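Local coordinates for glutathione S-transferase (Bombyx mori, PDB 5ZFG), which probably catalyses the transfer of glutathione to electrophilic substrates and metabolises the insecticide diazinon in the silkworm, at residues N165-L170 / K185-F190; L170-F175 / S203-I208. One frame throughout, in Å; residues are numbered along the deposited sequence.

Contact 1 of 2, residues N165-L170 / K185-F190; sequences NSTMTL and KWYNDF
T167 lies over a face of the Y187 ring and M168 meets its hydroxyl where two helices of the all-helical C-terminal GST domain pack nearly at right angles. The axes of the short segments 165-170 and 185-190 come within 11.0 Å at a signed crossing angle of -100°, so few residues carry the contact, and all of them are buried. With CG anti to the backbone N (chi1 179°), the Y187 phenol reaches out from its own helix past T167, the two side chains running in opposite directions. The T167 methyl CG2 sits over one ring face, displaced toward the rim, in a CH-pi contact of 4.0 Å to the ring centroid of Y187. Farther along the phenol, Y187 OH comes to 3.3 Å from M168 CA and 3.7 Å from M168 CB, while the rest of the methionine bends away to pack on W198, M205 and I208 of helix 195-208. The hydroxyl is not left to carbon neighbours: it is hydrogen-bonded to E171 OE1, just past this segment. A leucine in place of Y187 would probably leave T167 CG2 without its aromatic face and cost E171 the hydroxyl partner. The other branch of T167 is polar. OG1 is hydrogen-bonded to Y106 OH on helix 89-114 and to L163 O, which probably fixes the threonine's rotation so that the methyl faces the tyrosine. W186 has its indole NE1 bonded to D160 OD1, and the far rim of its six-membered ring comes edge-on, in plane, to T167, with W186 CZ3 3.7 Å from T167 OG1.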
ATOM      1  N   ASN B 165      10.583  11.733   0.195  1.00  8.63           N
ATOM      2  CA  ASN B 165      10.441  12.115   1.591  1.00  5.31           C
ATOM      3  C   ASN B 165      10.952  11.044   2.555  1.00 10.68           C
ATOM      4  O   ASN B 165      11.397  11.380   3.659  1.00  9.77           O
ATOM      5  CB  ASN B 165       8.986  12.481   1.847  1.00  6.28           C
ATOM      6  CG  ASN B 165       8.617  13.772   1.152  1.00  7.93           C
ATOM      7  OD1 ASN B 165       9.300  14.787   1.341  1.00 10.22           O
ATOM      8  ND2 ASN B 165       7.570  13.753   0.338  1.00  6.70           N
ATOM      9  N   SER B 166      10.914   9.765   2.174  1.00  5.45           N
ATOM     10  CA  SER B 166      11.621   8.763   2.968  1.00  7.84           C
ATOM     11  C   SER B 166      13.128   9.036   2.954  1.00 10.56           C
ATOM     12  O   SER B 166      13.789   9.031   4.000  1.00  9.87           O
ATOM     13  CB  SER B 166      11.316   7.360   2.438  1.00  9.00           C
ATOM     14  OG  SER B 166       9.933   7.040   2.581  1.00 10.22           O
ATOM     15  N   THR B 167      13.683   9.284   1.763  1.00  8.82           N
ATOM     16  CA  THR B 167      15.119   9.533   1.624  1.00  8.12           C
ATOM     17  C   THR B 167      15.529  10.822   2.325  1.00 10.58           C
ATOM     18  O   THR B 167      16.643  10.919   2.862  1.00 10.80           O
ATOM     19  CB  THR B 167      15.483   9.596   0.136  1.00 11.21           C
ATOM     20  OG1 THR B 167      14.974   8.421  -0.534  1.00 11.09           O
ATOM     21  CG2 THR B 167      17.001   9.676  -0.046  1.00 10.73           C
ATOM     22  N   MET B 168      14.636  11.810   2.338  1.00  9.65           N
ATOM     23  CA  MET B 168      14.901  13.061   3.038  1.00 12.58           C
ATOM     24  C   MET B 168      15.213  12.822   4.510  1.00 12.25           C
ATOM     25  O   MET B 168      16.043  13.537   5.089  1.00 12.81           O
ATOM     26  CB  MET B 168      13.706  14.009   2.863  1.00  8.70           C
ATOM     27  CG  MET B 168      13.777  15.284   3.736  1.00 11.71           C
ATOM     28  SD  MET B 168      13.141  15.037   5.410  1.00 10.78           S
ATOM     29  CE  MET B 168      11.383  14.982   5.020  1.00 10.01           C
ATOM     30  N   THR B 169      14.602  11.802   5.134  1.00  8.55           N
ATOM     31  CA  THR B 169      14.879  11.570   6.545  1.00  9.35           C
ATOM     32  C   THR B 169      16.284  11.021   6.763  1.00 10.89           C
ATOM     33  O   THR B 169      16.836  11.188   7.856  1.00 11.02           O
ATOM     34  CB  THR B 169      13.862  10.620   7.180  1.00 15.82           C
ATOM     35  OG1 THR B 169      14.064   9.290   6.677  1.00 12.06           O
ATOM     36  CG2 THR B 169      12.421  11.084   6.916  1.00 11.69           C
ATOM     37  N   LEU B 170      16.876  10.379   5.754  1.00  9.82           N
ATOM     38  CA  LEU B 170      18.284  10.019   5.854  1.00 11.21           C
ATOM     39  C   LEU B 170      19.153  11.272   5.828  1.00 13.33           C
ATOM     40  O   LEU B 170      20.074  11.418   6.643  1.00 15.85           O
ATOM     41  CB  LEU B 170      18.676   9.061   4.726  1.00 14.26           C
ATOM     42  CG  LEU B 170      18.002   7.685   4.815  1.00 14.05           C
ATOM     43  CD1 LEU B 170      18.124   6.937   3.490  1.00 15.39           C
ATOM     44  CD2 LEU B 170      18.583   6.846   5.963  1.00 16.92           C
ATOM     45  N   LYS B 185      21.832  10.651  -7.270  1.00 18.38           N
ATOM     46  CA  LYS B 185      21.570  11.526  -8.409  1.00 17.97           C
ATOM     47  C   LYS B 185      20.089  11.876  -8.513  1.00 22.44           C
ATOM     48  O   LYS B 185      19.730  13.045  -8.686  1.00 20.06           O
ATOM     49  CB  LYS B 185      22.065  10.857  -9.694  1.00 24.34           C
ATOM     50  CG  LYS B 185      21.853  11.659 -10.960  1.00 22.03           C
ATOM     51  CD  LYS B 185      22.504  13.029 -10.892  1.00 38.18           C
ATOM     52  CE  LYS B 185      22.569  13.665 -12.281  1.00 36.80           C
ATOM     53  NZ  LYS B 185      22.121  12.720 -13.352  1.00 30.85           N
ATOM     54  N   TRP B 186      19.213  10.870  -8.415  1.00 17.56           N
ATOM     55  CA  TRP B 186      17.771  11.102  -8.499  1.00 17.06           C
ATOM     56  C   TRP B 186      17.305  12.078  -7.423  1.00 13.47           C
ATOM     57  O   TRP B 186      16.560  13.030  -7.704  1.00 14.27           O
ATOM     58  CB  TRP B 186      17.045   9.756  -8.380  1.00 16.62           C
ATOM     59  CG  TRP B 186      15.630   9.793  -7.854  1.00 10.71           C
ATOM     60  CD1 TRP B 186      14.502  10.075  -8.559  1.00 16.23           C
ATOM     61  CD2 TRP B 186      15.202   9.480  -6.520  1.00 11.75           C
ATOM     62  NE1 TRP B 186      13.396   9.981  -7.746  1.00 15.68           N
ATOM     63  CE2 TRP B 186      13.800   9.615  -6.491  1.00 12.80           C
ATOM     64  CE3 TRP B 186      15.869   9.104  -5.351  1.00 12.69           C
ATOM     65  CZ2 TRP B 186      13.052   9.378  -5.341  1.00 11.22           C
ATOM     66  CZ3 TRP B 186      15.127   8.887  -4.205  1.00 14.80           C
ATOM     67  CH2 TRP B 186      13.728   9.026  -4.210  1.00 10.54           C
ATOM     68  N   TYR B 187      17.737  11.851  -6.184  1.00 12.74           N
ATOM     69  CA  TYR B 187      17.326  12.685  -5.059  1.00 12.34           C
ATOM     70  C   TYR B 187      17.790  14.124  -5.248  1.00 18.38           C
ATOM     71  O   TYR B 187      17.016  15.075  -5.070  1.00 11.48           O
ATOM     72  CB  TYR B 187      17.894  12.077  -3.776  1.00  8.06           C
ATOM     73  CG  TYR B 187      17.599  12.797  -2.486  1.00 14.69           C
ATOM     74  CD1 TYR B 187      16.352  12.707  -1.867  1.00 12.15           C
ATOM     75  CD2 TYR B 187      18.588  13.534  -1.857  1.00 17.00           C
ATOM     76  CE1 TYR B 187      16.111  13.351  -0.655  1.00 12.37           C
ATOM     77  CE2 TYR B 187      18.358  14.171  -0.676  1.00 13.10           C
ATOM     78  CZ  TYR B 187      17.128  14.091  -0.073  1.00 16.17           C
ATOM     79  OH  TYR B 187      16.937  14.742   1.119  1.00 12.39           O
ATOM     80  N   ASN B 188      19.051  14.307  -5.644  1.00 17.28           N
ATOM     81  CA  ASN B 188      19.556  15.667  -5.809  1.00 19.14           C
ATOM     82  C   ASN B 188      19.037  16.331  -7.078  1.00 17.94           C
ATOM     83  O   ASN B 188      18.806  17.545  -7.075  1.00 19.86           O
ATOM     84  CB  ASN B 188      21.083  15.657  -5.773  1.00 20.37           C
ATOM     85  CG  ASN B 188      21.611  15.517  -4.365  1.00 20.14           C
ATOM     86  OD1 ASN B 188      21.549  16.458  -3.575  1.00 27.59           O
ATOM     87  ND2 ASN B 188      22.101  14.325  -4.026  1.00 21.38           N
ATOM     88  N   ASP B 189      18.833  15.572  -8.160  1.00 18.91           N
ATOM     89  CA  ASP B 189      18.192  16.140  -9.344  1.00 21.96           C
ATOM     90  C   ASP B 189      16.783  16.635  -9.036  1.00 24.61           C
ATOM     91  O   ASP B 189      16.320  17.616  -9.636  1.00 17.43           O
ATOM     92  CB  ASP B 189      18.127  15.110 -10.474  1.00 23.44           C
ATOM     93  CG  ASP B 189      19.456  14.925 -11.192  1.00 28.15           C
ATOM     94  OD1 ASP B 189      20.449  15.608 -10.854  1.00 29.54           O
ATOM     95  OD2 ASP B 189      19.496  14.069 -12.098  1.00 34.54           O
ATOM     96  N   PHE B 190      16.078  15.960  -8.122  1.00 18.51           N
ATOM     97  CA  PHE B 190      14.732  16.398  -7.767  1.00 18.71           C
ATOM     98  C   PHE B 190      14.755  17.807  -7.184  1.00 17.56           C
ATOM     99  O   PHE B 190      13.921  18.653  -7.544  1.00 16.81           O
ATOM    100  CB  PHE B 190      14.103  15.403  -6.784  1.00 17.63           C
ATOM    101  CG  PHE B 190      12.764  15.835  -6.257  1.00 16.77           C
ATOM    102  CD1 PHE B 190      11.604  15.607  -6.990  1.00 14.90           C
ATOM    103  CD2 PHE B 190      12.661  16.466  -5.021  1.00 15.81           C
ATOM    104  CE1 PHE B 190      10.355  16.010  -6.500  1.00 12.40           C
ATOM    105  CE2 PHE B 190      11.424  16.873  -4.527  1.00 11.66           C
ATOM    106  CZ  PHE B 190      10.272  16.643  -5.274  1.00  9.63           C
TER

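Contact 2 of 2, residues L170-F175 / S203-I208; sequences LEAIDF and SAMKEI
A172 CB fits against two side chains one helical turn apart, M205 and I208, where the end of helix 160-172 meets helix 195-208 in the C-terminal domain of the GST fold. A172 CB lies 3.8 Å from M205 CG and 3.7 Å from I208 CG2, and the small methyl lets the backbones come close, A172 CA to M205 CA being 5.5 Å. Beside it, E171 and M205 cross at about a right angle. The glutamate runs extended, CG anti to the backbone N (chi1 -176°), and its stem passes the thioether; M205 SD is 3.5 Å from E171 CD. The methionine is straight as far as sulfur and then bends at chi3 (78°), bringing its methyl near a carboxylate oxygen, with M205 CE 3.8 Å from E171 OE2. No hydrogen bond spans the two segments. In the second shell E171 OE1 forms a salt bridge with K191 NZ and is hydrogen-bonded to Y187 OH, partners that probably help to hold the glutamate beside the sulfur. On the other helix, I208 also packs on D10, and E207 OE1 is hydrogen-bonded to S9 OG, so this helix end touches the N-terminal part of the protein. After A172 the chain turns off in a Schellman motif, with D174 at positive phi as its C-prime residue: F175 N bonds to L170 O at 3.0 Å and D174 N to E171 O. I173 N also bonds to L170 O, 3.1 Å away, approaching from the opposite face of that carbonyl plane to F175 N.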
ATOM      1  N   LEU B 170      16.876  10.379   5.754  1.00  9.82           N
ATOM      2  CA  LEU B 170      18.284  10.019   5.854  1.00 11.21           C
ATOM      3  C   LEU B 170      19.153  11.272   5.828  1.00 13.33           C
ATOM      4  O   LEU B 170      20.074  11.418   6.643  1.00 15.85           O
ATOM      5  CB  LEU B 170      18.676   9.061   4.726  1.00 14.26           C
ATOM      6  CG  LEU B 170      18.002   7.685   4.815  1.00 14.05           C
ATOM      7  CD1 LEU B 170      18.124   6.937   3.490  1.00 15.39           C
ATOM      8  CD2 LEU B 170      18.583   6.846   5.963  1.00 16.92           C
ATOM      9  N   GLU B 171      18.865  12.200   4.911  1.00 11.51           N
ATOM     10  CA  GLU B 171      19.628  13.445   4.909  1.00 17.15           C
ATOM     11  C   GLU B 171      19.468  14.192   6.229  1.00 15.29           C
ATOM     12  O   GLU B 171      20.423  14.818   6.713  1.00 12.69           O
ATOM     13  CB  GLU B 171      19.224  14.350   3.740  1.00 16.57           C
ATOM     14  CG  GLU B 171      20.103  15.619   3.680  1.00 20.22           C
ATOM     15  CD  GLU B 171      19.749  16.588   2.555  1.00 28.06           C
ATOM     16  OE1 GLU B 171      18.861  16.295   1.728  1.00 19.24           O
ATOM     17  OE2 GLU B 171      20.379  17.669   2.502  1.00 23.73           O
ATOM     18  N   ALA B 172      18.285  14.114   6.840  1.00 10.34           N
ATOM     19  CA  ALA B 172      18.034  14.845   8.077  1.00 13.00           C
ATOM     20  C   ALA B 172      18.961  14.408   9.197  1.00 16.19           C
ATOM     21  O   ALA B 172      19.252  15.200  10.097  1.00 21.89           O
ATOM     22  CB  ALA B 172      16.578  14.669   8.510  1.00 11.20           C
ATOM     23  N   ILE B 173      19.415  13.155   9.181  1.00 13.51           N
ATOM     24  CA  ILE B 173      20.322  12.658  10.210  1.00 15.04           C
ATOM     25  C   ILE B 173      21.762  12.561   9.703  1.00 15.55           C
ATOM     26  O   ILE B 173      22.602  11.921  10.351  1.00 16.59           O
ATOM     27  CB  ILE B 173      19.841  11.308  10.778  1.00 20.26           C
ATOM     28  CG1 ILE B 173      19.913  10.200   9.722  1.00 16.46           C
ATOM     29  CG2 ILE B 173      18.438  11.429  11.344  1.00 21.16           C
ATOM     30  CD1 ILE B 173      20.137   8.820  10.331  1.00 21.00           C
ATOM     31  N   ASP B 174      22.060  13.187   8.562  1.00 15.45           N
ATOM     32  CA  ASP B 174      23.400  13.203   7.969  0.56 21.77           C
ATOM     33  C   ASP B 174      23.878  11.798   7.616  1.00 28.52           C
ATOM     34  O   ASP B 174      25.075  11.501   7.684  1.00 23.05           O
ATOM     35  CB  ASP B 174      24.411  13.908   8.884  0.56 21.27           C
ATOM     36  CG  ASP B 174      25.659  14.351   8.143  0.56 22.09           C
ATOM     37  OD1 ASP B 174      25.530  14.987   7.079  0.56 28.67           O
ATOM     38  OD2 ASP B 174      26.770  14.063   8.630  0.56 27.02           O
ATOM     39  N   PHE B 175      22.940  10.935   7.232  1.00 18.64           N
ATOM     40  CA  PHE B 175      23.251   9.591   6.761  1.00 17.58           C
ATOM     41  C   PHE B 175      23.825   9.678   5.355  1.00 21.33           C
ATOM     42  O   PHE B 175      23.164  10.186   4.444  1.00 19.77           O
ATOM     43  CB  PHE B 175      21.977   8.745   6.780  1.00 21.72           C
ATOM     44  CG  PHE B 175      22.203   7.264   6.592  1.00 18.40           C
ATOM     45  CD1 PHE B 175      22.561   6.752   5.350  1.00 18.05           C
ATOM     46  CD2 PHE B 175      22.010   6.386   7.651  1.00 19.13           C
ATOM     47  CE1 PHE B 175      22.754   5.391   5.169  1.00 19.88           C
ATOM     48  CE2 PHE B 175      22.201   5.025   7.485  1.00 27.31           C
ATOM     49  CZ  PHE B 175      22.578   4.526   6.240  1.00 23.48           C
ATOM     50  N   SER B 203      11.417  22.141   4.494  1.00 10.64           N
ATOM     51  CA  SER B 203      10.869  22.706   5.724  0.54 13.94           C
ATOM     52  C   SER B 203      10.701  21.632   6.793  1.00 16.68           C
ATOM     53  O   SER B 203      10.991  21.863   7.973  1.00 13.57           O
ATOM     54  CB  SER B 203       9.539  23.396   5.428  0.54 15.08           C
ATOM     55  OG  SER B 203       8.912  23.841   6.613  0.54 16.17           O
ATOM     56  N   ALA B 204      10.231  20.444   6.396  1.00 11.98           N
ATOM     57  CA  ALA B 204      10.142  19.340   7.346  1.00 10.81           C
ATOM     58  C   ALA B 204      11.527  18.862   7.768  1.00 11.25           C
ATOM     59  O   ALA B 204      11.741  18.547   8.942  1.00 13.84           O
ATOM     60  CB  ALA B 204       9.355  18.176   6.739  1.00 10.86           C
ATOM     61  N   MET B 205      12.471  18.778   6.819  1.00 11.40           N
ATOM     62  CA  MET B 205      13.812  18.297   7.149  1.00 11.17           C
ATOM     63  C   MET B 205      14.428  19.133   8.258  1.00 15.99           C
ATOM     64  O   MET B 205      15.034  18.588   9.191  1.00 17.62           O
ATOM     65  CB  MET B 205      14.720  18.308   5.915  1.00 11.66           C
ATOM     66  CG  MET B 205      16.110  17.672   6.163  1.00  9.93           C
ATOM     67  SD  MET B 205      17.089  17.598   4.643  1.00 18.79           S
ATOM     68  CE  MET B 205      17.638  19.308   4.519  1.00 22.30           C
ATOM     69  N   LYS B 206      14.264  20.461   8.187  1.00 16.50           N
ATOM     70  CA  LYS B 206      14.808  21.320   9.236  1.00 21.63           C
ATOM     71  C   LYS B 206      14.128  21.068  10.576  1.00 21.99           C
ATOM     72  O   LYS B 206      14.773  21.179  11.627  1.00 21.48           O
ATOM     73  CB  LYS B 206      14.683  22.793   8.843  1.00 18.92           C
ATOM     74  CG  LYS B 206      15.462  23.198   7.590  1.00 25.39           C
ATOM     75  CD  LYS B 206      16.980  23.007   7.742  1.00 35.23           C
ATOM     76  CE  LYS B 206      17.527  23.584   9.054  1.00 40.31           C
ATOM     77  NZ  LYS B 206      17.126  25.007   9.285  1.00 40.71           N
ATOM     78  N   GLU B 207      12.838  20.718  10.570  1.00 18.63           N
ATOM     79  CA  GLU B 207      12.177  20.352  11.822  1.00 24.88           C
ATOM     80  C   GLU B 207      12.719  19.034  12.357  1.00 22.52           C
ATOM     81  O   GLU B 207      13.045  18.918  13.543  1.00 31.18           O
ATOM     82  CB  GLU B 207      10.664  20.261  11.622  1.00 26.12           C
ATOM     83  CG  GLU B 207       9.990  21.599  11.475  1.00 21.88           C
ATOM     84  CD  GLU B 207       8.473  21.489  11.467  1.00 27.14           C
ATOM     85  OE1 GLU B 207       7.946  20.446  11.902  1.00 25.05           O
ATOM     86  OE2 GLU B 207       7.812  22.452  11.025  1.00 35.06           O
ATOM     87  N   ILE B 208      12.819  18.026  11.490  1.00 20.54           N
ATOM     88  CA  ILE B 208      13.351  16.728  11.887  1.00 21.31           C
ATOM     89  C   ILE B 208      14.791  16.859  12.370  1.00 30.25           C
ATOM     90  O   ILE B 208      15.227  16.115  13.260  1.00 33.10           O
ATOM     91  CB  ILE B 208      13.205  15.742  10.713  1.00 23.24           C
ATOM     92  CG1 ILE B 208      11.719  15.528  10.420  1.00 16.69           C
ATOM     93  CG2 ILE B 208      13.912  14.409  10.998  1.00 21.26           C
ATOM     94  CD1 ILE B 208      11.442  14.802   9.129  1.00 17.07           C
TER

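Both contacts start on helix 160-172 and share L170. From there the chain leaves that helix, runs through helix 181-193, where contact 1 closes a loop of 14 intervening residues, and goes straight on into helix 195-208, where contact 2 closes one of 27. Because their segments alternate along the chain, the two closures cross rather than nest. Together they tie two consecutive helices to one earlier helix, contact 1 on its middle and contact 2 at its end. Their centres are 11 Å apart, and they touch directly: Y187 OH and E171 OE1, 2.5 Å apart, probably form a hydrogen bond, and M168 SD packs 3.7 Å from M205 CB.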